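Local structure of probable porin (Pseudomonas aeruginosa, 4FSP) at residues S159-R164 and G201-I206; R196-G201 and Y216-Q221. The protein probably forms a channel across the outer membrane that lets small solutes pass into the periplasm, as a beta-barrel porin of the OprD family. All coordinates share one frame; numbering follows the deposited sequence.

Contact 1: residues S159-R164 and G201-I206; sequences SLNLGR and GLDYRI. With C8E ((hydroxyethyloxy)tri(ethyloxy)octane), chain J; C8E ((hydroxyethyloxy)tri(ethyloxy)octane), chain G.
S159 and D203 face each other as an antiparallel hydrogen-bonded pair, and their backbones bond twice: S159 N to D203 O at 2.8 Å, an almost straight N-H...O (178°), and D203 N back to S159 O. Two residues on, N161 and G201 repeat the exchange, with G201 N at 2.8 Å from N161 O; both donors of this pair sit well above the plane of the carbonyl they reach. Between the two pairs L160 lies opposite L202, where L202 CA approaches S159 O to 3.2 Å in a CA-H...O contact. The close fit is at G201: a chi1 of 62° swings the N161 side chain back over the buried glycine, CG 3.7 Å from G201 N. The other face is looser. L160 CD2 comes no nearer than 3.6 Å to G201 O, and L202 CD2 packs instead on the detergent carbon C2 of C8E chain J, also at 3.6 Å. At the S159 end a water meets S159 OG and bonds weakly to D203 O, while D203 OD1 turns to S213 and H215. L202 on detergent, with L160 on the same face and S159, N161 and D203 on the reverse, is consistent with a barrel wall lipid-facing outside and polar inside.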
ATOM      1  N   SER A 159     -12.676 -15.017   3.292  1.00 29.48           N
ATOM      2  CA  SER A 159     -12.366 -14.024   4.311  1.00 27.34           C
ATOM      3  C   SER A 159     -13.351 -12.892   4.174  1.00 30.49           C
ATOM      4  O   SER A 159     -13.698 -12.489   3.063  1.00 31.19           O
ATOM      5  CB  SER A 159     -10.944 -13.468   4.175  1.00 23.15           C
ATOM      6  OG  SER A 159     -10.030 -14.527   3.974  1.00 43.95           O
ATOM      7  N   LEU A 160     -13.799 -12.395   5.319  1.00 25.50           N
ATOM      8  CA  LEU A 160     -14.685 -11.254   5.392  1.00 28.56           C
ATOM      9  C   LEU A 160     -14.023 -10.206   6.259  1.00 30.79           C
ATOM     10  O   LEU A 160     -13.348 -10.529   7.246  1.00 28.10           O
ATOM     11  CB  LEU A 160     -15.997 -11.664   6.052  1.00 32.12           C
ATOM     12  CG  LEU A 160     -17.195 -11.874   5.143  1.00 54.60           C
ATOM     13  CD1 LEU A 160     -18.040 -13.034   5.666  1.00 54.33           C
ATOM     14  CD2 LEU A 160     -17.996 -10.585   5.125  1.00 67.45           C
ATOM     15  N   ASN A 161     -14.209  -8.948   5.900  1.00 29.24           N
ATOM     16  CA  ASN A 161     -13.791  -7.890   6.786  1.00 23.54           C
ATOM     17  C   ASN A 161     -14.810  -6.777   6.798  1.00 29.15           C
ATOM     18  O   ASN A 161     -15.587  -6.613   5.853  1.00 28.04           O
ATOM     19  CB  ASN A 161     -12.441  -7.349   6.373  1.00 25.23           C
ATOM     20  CG  ASN A 161     -12.483  -6.753   5.005  1.00 31.30           C
ATOM     21  OD1 ASN A 161     -12.524  -7.480   4.002  1.00 27.83           O
ATOM     22  ND2 ASN A 161     -12.516  -5.422   4.942  1.00 26.85           N
ATOM     23  N   LEU A 162     -14.782  -6.018   7.885  1.00 26.10           N
ATOM     24  CA  LEU A 162     -15.690  -4.915   8.125  1.00 24.53           C
ATOM     25  C   LEU A 162     -14.921  -3.945   9.016  1.00 29.06           C
ATOM     26  O   LEU A 162     -14.236  -4.375   9.955  1.00 30.45           O
ATOM     27  CB  LEU A 162     -16.895  -5.444   8.884  1.00 24.52           C
ATOM     28  CG  LEU A 162     -18.012  -4.447   9.157  1.00 43.84           C
ATOM     29  CD1 LEU A 162     -18.658  -4.061   7.836  1.00 44.91           C
ATOM     30  CD2 LEU A 162     -19.036  -5.048  10.124  1.00 41.31           C
ATOM     31  N   GLY A 163     -15.008  -2.649   8.739  1.00 27.04           N
ATOM     32  CA  GLY A 163     -14.238  -1.700   9.527  1.00 29.65           C
ATOM     33  C   GLY A 163     -14.763  -0.277   9.516  1.00 28.98           C
ATOM     34  O   GLY A 163     -15.560   0.105   8.648  1.00 25.32           O
ATOM     35  N   ARG A 164     -14.314   0.511  10.488  1.00 24.95           N
ATOM     36  CA  ARG A 164     -14.618   1.934  10.515  1.00 24.75           C
ATOM     37  C   ARG A 164     -13.443   2.698  11.096  1.00 31.75           C
ATOM     38  O   ARG A 164     -12.960   2.371  12.185  1.00 34.06           O
ATOM     39  CB  ARG A 164     -15.903   2.218  11.300  1.00 25.88           C
ATOM     40  CG  ARG A 164     -16.163   3.714  11.538  1.00 36.77           C
ATOM     41  CD  ARG A 164     -17.520   3.970  12.191  1.00 46.25           C
ATOM     42  NE  ARG A 164     -18.510   4.406  11.208  1.00 60.53           N
ATOM     43  CZ  ARG A 164     -19.520   5.231  11.465  1.00 62.37           C
ATOM     44  NH1 ARG A 164     -19.698   5.715  12.686  1.00 63.05           N
ATOM     45  NH2 ARG A 164     -20.356   5.572  10.495  1.00 58.45           N
ATOM     46  N   GLY A 201     -15.528  -6.004   3.132  1.00 24.63           N
ATOM     47  CA  GLY A 201     -15.021  -6.755   2.021  1.00 21.66           C
ATOM     48  C   GLY A 201     -15.110  -8.254   2.175  1.00 27.96           C
ATOM     49  O   GLY A 201     -15.487  -8.793   3.229  1.00 22.53           O
ATOM     50  N   LEU A 202     -14.698  -8.915   1.102  1.00 24.92           N
ATOM     51  CA  LEU A 202     -14.780 -10.347   0.960  1.00 28.51           C
ATOM     52  C   LEU A 202     -13.654 -10.756   0.002  1.00 25.26           C
ATOM     53  O   LEU A 202     -13.434 -10.114  -1.030  1.00 28.04           O
ATOM     54  CB  LEU A 202     -16.167 -10.681   0.403  1.00 28.43           C
ATOM     55  CG  LEU A 202     -16.600 -12.075  -0.032  1.00 39.70           C
ATOM     56  CD1 LEU A 202     -18.130 -12.122  -0.068  1.00 38.43           C
ATOM     57  CD2 LEU A 202     -16.056 -12.398  -1.406  1.00 39.63           C
ATOM     58  N   ASP A 203     -12.926 -11.807   0.361  1.00 24.22           N
ATOM     59  CA  ASP A 203     -11.870 -12.346  -0.482  1.00 26.26           C
ATOM     60  C   ASP A 203     -12.102 -13.843  -0.518  1.00 29.03           C
ATOM     61  O   ASP A 203     -12.260 -14.474   0.528  1.00 32.00           O
ATOM     62  CB  ASP A 203     -10.486 -12.045   0.102  1.00 28.02           C
ATOM     63  CG  ASP A 203     -10.248 -10.557   0.313  1.00 32.21           C
ATOM     64  OD1 ASP A 203     -10.019  -9.838  -0.684  1.00 34.50           O
ATOM     65  OD2 ASP A 203     -10.274 -10.105   1.475  1.00 36.05           O
ATOM     66  N   TYR A 204     -12.141 -14.410  -1.721  1.00 28.29           N
ATOM     67  CA  TYR A 204     -12.603 -15.780  -1.899  1.00 19.94           C
ATOM     68  C   TYR A 204     -11.617 -16.599  -2.707  1.00 28.61           C
ATOM     69  O   TYR A 204     -11.243 -16.209  -3.823  1.00 31.33           O
ATOM     70  CB  TYR A 204     -13.968 -15.783  -2.588  1.00 27.30           C
ATOM     71  CG  TYR A 204     -14.462 -17.155  -2.973  1.00 29.13           C
ATOM     72  CD1 TYR A 204     -14.573 -18.157  -2.028  1.00 34.76           C
ATOM     73  CD2 TYR A 204     -14.840 -17.438  -4.274  1.00 30.74           C
ATOM     74  CE1 TYR A 204     -15.032 -19.407  -2.362  1.00 35.90           C
ATOM     75  CE2 TYR A 204     -15.299 -18.695  -4.623  1.00 29.61           C
ATOM     76  CZ  TYR A 204     -15.391 -19.674  -3.652  1.00 35.19           C
ATOM     77  OH  TYR A 204     -15.845 -20.934  -3.954  1.00 50.35           O
ATOM     78  N   ARG A 205     -11.195 -17.731  -2.139  1.00 30.60           N
ATOM     79  CA  ARG A 205     -10.315 -18.655  -2.841  1.00 37.76           C
ATOM     80  C   ARG A 205     -11.173 -19.458  -3.801  1.00 34.41           C
ATOM     81  O   ARG A 205     -11.904 -20.353  -3.384  1.00 43.17           O
ATOM     82  CB  ARG A 205      -9.614 -19.597  -1.860  1.00 44.64           C
ATOM     83  CG  ARG A 205      -8.844 -18.888  -0.768  1.00 60.49           C
ATOM     84  CD  ARG A 205      -7.530 -18.310  -1.285  1.00 72.86           C
ATOM     85  NE  ARG A 205      -6.468 -19.313  -1.398  1.00 77.70           N
ATOM     86  CZ  ARG A 205      -5.996 -19.782  -2.551  1.00 68.41           C
ATOM     87  NH1 ARG A 205      -6.489 -19.339  -3.701  1.00 57.38           N
ATOM     88  NH2 ARG A 205      -5.024 -20.687  -2.553  1.00 67.71           N
ATOM     89  N   ILE A 206     -11.103 -19.130  -5.083  1.00 27.61           N
ATOM     90  CA  ILE A 206     -11.914 -19.821  -6.073  1.00 27.60           C
ATOM     91  C   ILE A 206     -11.318 -21.188  -6.360  1.00 34.83           C
ATOM     92  O   ILE A 206     -12.026 -22.165  -6.584  1.00 40.50           O
ATOM     93  CB  ILE A 206     -11.947 -19.028  -7.385  1.00 26.43           C
ATOM     94  CG1 ILE A 206     -12.552 -17.643  -7.136  1.00 29.49           C
ATOM     95  CG2 ILE A 206     -12.709 -19.790  -8.465  1.00 31.31           C
ATOM     96  CD1 ILE A 206     -12.074 -16.585  -8.107  1.00 27.31           C
TER
HETATM   97  C1  C8E J 409     -15.965 -11.034  -5.000  1.00 35.11           C
HETATM   98  C2  C8E J 409     -16.212 -12.533  -4.989  1.00 37.41           C
HETATM   99  C3  C8E J 409     -15.488 -13.063  -6.221  1.00 47.05           C
HETATM  100  C4  C8E J 409     -16.490 -13.691  -7.179  1.00 48.16           C
HETATM  101  C5  C8E J 409     -15.699 -14.525  -8.204  1.00 54.18           C
HETATM  102  C6  C8E J 409     -16.317 -15.935  -8.238  1.00 50.66           C
HETATM  103  C7  C8E J 409     -15.739 -16.787  -9.388  1.00 46.73           C
HETATM  104  C8  C8E J 409     -16.539 -18.093  -9.368  1.00 47.85           C
HETATM  105  O9  C8E J 409     -16.008 -19.095 -10.268  1.00 52.82           O
HETATM  106  C10 C8E J 409     -16.653 -20.329  -9.894  1.00 50.50           C
HETATM  107  C11 C8E J 409     -16.092 -21.481 -10.708  1.00 57.44           C
HETATM  108  O12 C8E J 409     -15.900 -22.520  -9.720  1.00 64.15           O
HETATM  109  C1  C8E G 406     -23.907   5.797   0.453  1.00 65.25           C
HETATM  110  C2  C8E G 406     -24.930   4.888   1.110  1.00 63.58           C
HETATM  111  C3  C8E G 406     -25.222   3.729   0.176  1.00 61.17           C
HETATM  112  C4  C8E G 406     -25.079   2.420   0.933  1.00 59.86           C
HETATM  113  C5  C8E G 406     -24.162   1.478   0.169  1.00 52.53           C
HETATM  114  C6  C8E G 406     -23.607   0.405   1.089  1.00 46.99           C
HETATM  115  C7  C8E G 406     -23.158  -0.796   0.268  1.00 46.29           C
HETATM  116  C8  C8E G 406     -22.183  -1.650   1.057  1.00 42.20           C
HETATM  117  O9  C8E G 406     -22.427  -3.027   0.849  1.00 47.12           O
HETATM  118  C10 C8E G 406     -21.227  -3.766   0.747  1.00 35.96           C
HETATM  119  C11 C8E G 406     -21.421  -5.170   1.308  1.00 38.89           C
HETATM  120  O12 C8E G 406     -20.239  -5.917   1.133  1.00 49.18           O
HETATM  121  C13 C8E G 406     -20.317  -7.205   1.706  1.00 50.78           C
HETATM  122  C14 C8E G 406     -18.921  -7.732   2.028  1.00 45.85           C
HETATM  123  O   HOH W   1      -9.509 -16.310   1.504  1.00 52.11           O

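Contact 2: residues R196-G201 and Y216-Q221; sequences RFDLAG and YGELEQ. With C8E ((hydroxyethyloxy)tri(ethyloxy)octane), chain G.
F197 and L219 pair across the hairpin, the phenyl ring lying against the opposite backbone. With CG anti to the backbone N (chi1 -176°), the ring brings one face over E218 N, offset toward its rim, while L219 CB meets its edge in plane, 3.8 Å from CD1. Its CZ lies 3.8 Å from G217 CA, against a glycine.

Backbone bonds join D198 with E218 and A200 with Y216, two each; the shortest are D198 N to E218 O and Y216 N to A200 O, both 2.8 Å. Beyond the strand ends E220 N adds one more, to R196 O at 2.9 Å.

Acidic groups gather on the D198 face. The carboxylates of D198 and E220 are turned 53° to each other. D198 OD2 and E220 OE2 are only 2.6 Å apart, a separation that suggests a proton between them. R164 forms salt bridges to both acids, through D198 OD1 and E220 OE2, which probably offsets the repulsion of their negative charges. Along the same strand Y216 OH donates to E218 OE1 at 2.5 Å, on the anti side and 28° out of the carboxylate plane.

The detergent C8E chain G adds an apolar contact on this face, its C8 3.8 Å above the centre of the Y216 ring.

The hairpin 193-205/210-219 is flanked by strand 158-168 beside 196-201 and by strand 223-235 beside 216-221; on the reverse face F197 and L219 both pack against L179 of the short strand 179-180 and L296 of a loop.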
ATOM      1  N   ARG A 196     -15.595   9.767   9.391  1.00 36.54           N
ATOM      2  CA  ARG A 196     -15.727   8.320   9.310  1.00 33.60           C
ATOM      3  C   ARG A 196     -15.388   7.791   7.930  1.00 37.21           C
ATOM      4  O   ARG A 196     -15.819   8.338   6.913  1.00 38.11           O
ATOM      5  CB  ARG A 196     -17.163   7.889   9.635  1.00 38.77           C
ATOM      6  CG  ARG A 196     -17.685   8.325  10.982  1.00 54.71           C
ATOM      7  CD  ARG A 196     -16.894   7.684  12.104  1.00 72.88           C
ATOM      8  NE  ARG A 196     -17.571   7.809  13.393  1.00 83.10           N
ATOM      9  CZ  ARG A 196     -17.313   8.755  14.290  1.00 86.59           C
ATOM     10  NH1 ARG A 196     -16.381   9.673  14.049  1.00 80.14           N
ATOM     11  NH2 ARG A 196     -17.985   8.780  15.433  1.00 94.82           N
ATOM     12  N   PHE A 197     -14.629   6.705   7.908  1.00 33.30           N
ATOM     13  CA  PHE A 197     -14.419   5.951   6.689  1.00 27.01           C
ATOM     14  C   PHE A 197     -14.891   4.529   6.953  1.00 25.25           C
ATOM     15  O   PHE A 197     -14.370   3.861   7.842  1.00 26.48           O
ATOM     16  CB  PHE A 197     -12.941   5.943   6.293  1.00 25.63           C
ATOM     17  CG  PHE A 197     -12.677   5.263   4.973  1.00 29.55           C
ATOM     18  CD1 PHE A 197     -12.844   5.949   3.775  1.00 33.72           C
ATOM     19  CD2 PHE A 197     -12.270   3.938   4.926  1.00 28.41           C
ATOM     20  CE1 PHE A 197     -12.612   5.329   2.547  1.00 33.67           C
ATOM     21  CE2 PHE A 197     -12.028   3.314   3.708  1.00 28.33           C
ATOM     22  CZ  PHE A 197     -12.202   4.008   2.514  1.00 30.97           C
ATOM     23  N   ASP A 198     -15.869   4.062   6.187  1.00 25.74           N
ATOM     24  CA  ASP A 198     -16.402   2.725   6.389  1.00 23.40           C
ATOM     25  C   ASP A 198     -15.802   1.766   5.397  1.00 29.21           C
ATOM     26  O   ASP A 198     -15.476   2.149   4.274  1.00 33.86           O
ATOM     27  CB  ASP A 198     -17.913   2.758   6.245  1.00 26.52           C
ATOM     28  CG  ASP A 198     -18.543   3.757   7.180  1.00 34.02           C
ATOM     29  OD1 ASP A 198     -18.203   3.723   8.376  1.00 36.81           O
ATOM     30  OD2 ASP A 198     -19.342   4.596   6.724  1.00 38.37           O
ATOM     31  N   LEU A 199     -15.640   0.516   5.810  1.00 27.54           N
ATOM     32  CA  LEU A 199     -15.157  -0.490   4.878  1.00 24.51           C
ATOM     33  C   LEU A 199     -15.765  -1.861   5.125  1.00 25.90           C
ATOM     34  O   LEU A 199     -16.111  -2.210   6.248  1.00 26.65           O
ATOM     35  CB  LEU A 199     -13.627  -0.552   4.882  1.00 28.51           C
ATOM     36  CG  LEU A 199     -12.976  -0.932   6.209  1.00 35.82           C
ATOM     37  CD1 LEU A 199     -12.672  -2.424   6.218  1.00 25.31           C
ATOM     38  CD2 LEU A 199     -11.698  -0.090   6.479  1.00 25.78           C
ATOM     39  N   ALA A 200     -15.879  -2.638   4.056  1.00 24.69           N
ATOM     40  CA  ALA A 200     -16.384  -3.992   4.147  1.00 25.55           C
ATOM     41  C   ALA A 200     -15.840  -4.729   2.949  1.00 27.13           C
ATOM     42  O   ALA A 200     -15.707  -4.157   1.866  1.00 28.09           O
ATOM     43  CB  ALA A 200     -17.903  -4.002   4.116  1.00 23.44           C
ATOM     44  N   GLY A 201     -15.528  -6.004   3.132  1.00 24.63           N
ATOM     45  CA  GLY A 201     -15.021  -6.755   2.021  1.00 21.66           C
ATOM     46  C   GLY A 201     -15.110  -8.254   2.175  1.00 27.96           C
ATOM     47  O   GLY A 201     -15.487  -8.793   3.229  1.00 22.53           O
ATOM     48  N   TYR A 216     -15.685  -2.578  -0.434  1.00 22.80           N
ATOM     49  CA  TYR A 216     -16.430  -1.331  -0.434  1.00 24.96           C
ATOM     50  C   TYR A 216     -15.757  -0.366   0.536  1.00 31.73           C
ATOM     51  O   TYR A 216     -15.392  -0.748   1.648  1.00 33.75           O
ATOM     52  CB  TYR A 216     -17.878  -1.578  -0.000  1.00 21.94           C
ATOM     53  CG  TYR A 216     -18.674  -0.311   0.087  1.00 26.67           C
ATOM     54  CD1 TYR A 216     -19.288   0.222  -1.040  1.00 25.46           C
ATOM     55  CD2 TYR A 216     -18.808   0.366   1.292  1.00 24.46           C
ATOM     56  CE1 TYR A 216     -20.015   1.392  -0.967  1.00 24.66           C
ATOM     57  CE2 TYR A 216     -19.530   1.534   1.377  1.00 24.69           C
ATOM     58  CZ  TYR A 216     -20.129   2.050   0.238  1.00 30.72           C
ATOM     59  OH  TYR A 216     -20.860   3.216   0.299  1.00 33.26           O
ATOM     60  N   GLY A 217     -15.588   0.879   0.119  1.00 25.88           N
ATOM     61  CA  GLY A 217     -15.018   1.877   0.995  1.00 20.36           C
ATOM     62  C   GLY A 217     -15.793   3.165   0.850  1.00 25.83           C
ATOM     63  O   GLY A 217     -16.234   3.519  -0.249  1.00 36.27           O
ATOM     64  N   GLU A 218     -15.947   3.893   1.948  1.00 23.04           N
ATOM     65  CA  GLU A 218     -16.707   5.130   1.899  1.00 23.28           C
ATOM     66  C   GLU A 218     -16.116   6.148   2.851  1.00 31.40           C
ATOM     67  O   GLU A 218     -16.105   5.923   4.065  1.00 32.71           O
ATOM     68  CB  GLU A 218     -18.179   4.850   2.274  1.00 29.42           C
ATOM     69  CG  GLU A 218     -19.045   6.097   2.362  1.00 33.77           C
ATOM     70  CD  GLU A 218     -20.495   5.794   2.698  1.00 36.46           C
ATOM     71  OE1 GLU A 218     -20.979   4.686   2.366  1.00 38.95           O
ATOM     72  OE2 GLU A 218     -21.155   6.667   3.303  1.00 40.05           O
ATOM     73  N   LEU A 219     -15.604   7.252   2.310  1.00 29.41           N
ATOM     74  CA  LEU A 219     -15.253   8.394   3.144  1.00 28.18           C
ATOM     75  C   LEU A 219     -16.523   9.204   3.254  1.00 30.66           C
ATOM     76  O   LEU A 219     -16.933   9.847   2.284  1.00 38.39           O
ATOM     77  CB  LEU A 219     -14.166   9.246   2.491  1.00 25.59           C
ATOM     78  CG  LEU A 219     -13.765  10.493   3.297  1.00 24.58           C
ATOM     79  CD1 LEU A 219     -13.108  10.103   4.645  1.00 28.55           C
ATOM     80  CD2 LEU A 219     -12.818  11.350   2.466  1.00 27.76           C
ATOM     81  N   GLU A 220     -17.155   9.161   4.423  1.00 28.57           N
ATOM     82  CA  GLU A 220     -18.518   9.676   4.567  1.00 37.69           C
ATOM     83  C   GLU A 220     -18.677  11.125   4.113  1.00 38.71           C
ATOM     84  O   GLU A 220     -17.787  11.953   4.326  1.00 36.32           O
ATOM     85  CB  GLU A 220     -19.029   9.482   5.999  1.00 33.33           C
ATOM     86  CG  GLU A 220     -19.179   8.012   6.378  1.00 41.53           C
ATOM     87  CD  GLU A 220     -19.915   7.805   7.700  1.00 40.17           C
ATOM     88  OE1 GLU A 220     -20.350   8.801   8.326  1.00 45.27           O
ATOM     89  OE2 GLU A 220     -20.065   6.633   8.107  1.00 44.10           O
ATOM     90  N   GLN A 221     -19.800  11.405   3.454  1.00 37.65           N
ATOM     91  CA  GLN A 221     -20.076  12.731   2.908  1.00 36.81           C
ATOM     92  C   GLN A 221     -19.085  13.147   1.813  1.00 39.85           C
ATOM     93  O   GLN A 221     -19.069  14.316   1.409  1.00 40.08           O
ATOM     94  CB  GLN A 221     -20.121  13.799   4.022  1.00 38.74           C
ATOM     95  CG  GLN A 221     -21.001  13.432   5.228  1.00 34.29           C
ATOM     96  CD  GLN A 221     -22.441  13.114   4.834  1.00 42.31           C
ATOM     97  OE1 GLN A 221     -22.985  13.687   3.889  1.00 48.79           O
ATOM     98  NE2 GLN A 221     -23.062  12.191   5.559  1.00 50.21           N
TER
HETATM   99  C1  C8E G 406     -23.907   5.797   0.453  1.00 65.25           C
HETATM  100  C2  C8E G 406     -24.930   4.888   1.110  1.00 63.58           C
HETATM  101  C3  C8E G 406     -25.222   3.729   0.176  1.00 61.17           C
HETATM  102  C4  C8E G 406     -25.079   2.420   0.933  1.00 59.86           C
HETATM  103  C5  C8E G 406     -24.162   1.478   0.169  1.00 52.53           C
HETATM  104  C6  C8E G 406     -23.607   0.405   1.089  1.00 46.99           C
HETATM  105  C7  C8E G 406     -23.158  -0.796   0.268  1.00 46.29           C
HETATM  106  C8  C8E G 406     -22.183  -1.650   1.057  1.00 42.20           C
HETATM  107  O9  C8E G 406     -22.427  -3.027   0.849  1.00 47.12           O
HETATM  108  C10 C8E G 406     -21.227  -3.766   0.747  1.00 35.96           C
HETATM  109  C11 C8E G 406     -21.421  -5.170   1.308  1.00 38.89           C
HETATM  110  O12 C8E G 406     -20.239  -5.917   1.133  1.00 49.18           O
HETATM  111  C13 C8E G 406     -20.317  -7.205   1.706  1.00 50.78           C
HETATM  112  C14 C8E G 406     -18.921  -7.732   2.028  1.00 45.85           C

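Overall arrangement
Both contacts tie strand 193-205 to a neighbour in the antiparallel barrel wall: contact 1 to strand 158-168 along one edge, contact 2 to strand 210-219 along the other. They share G201, touch the same C8E chain G, and their centres lie about 14 Å apart. A probable backbone hydrogen bond, G163 N to L199 O at 2.8 Å, also links them. Each is partly buried, but contact 2 is the larger, with 470 against 276 Å² between its segments, and half its touching residues are buried. Its inward face is apolar, aromatic against aliphatic, and its detergent-side face carries clustered acids; contact 1 has two buried residues of six and a water at its S159 end.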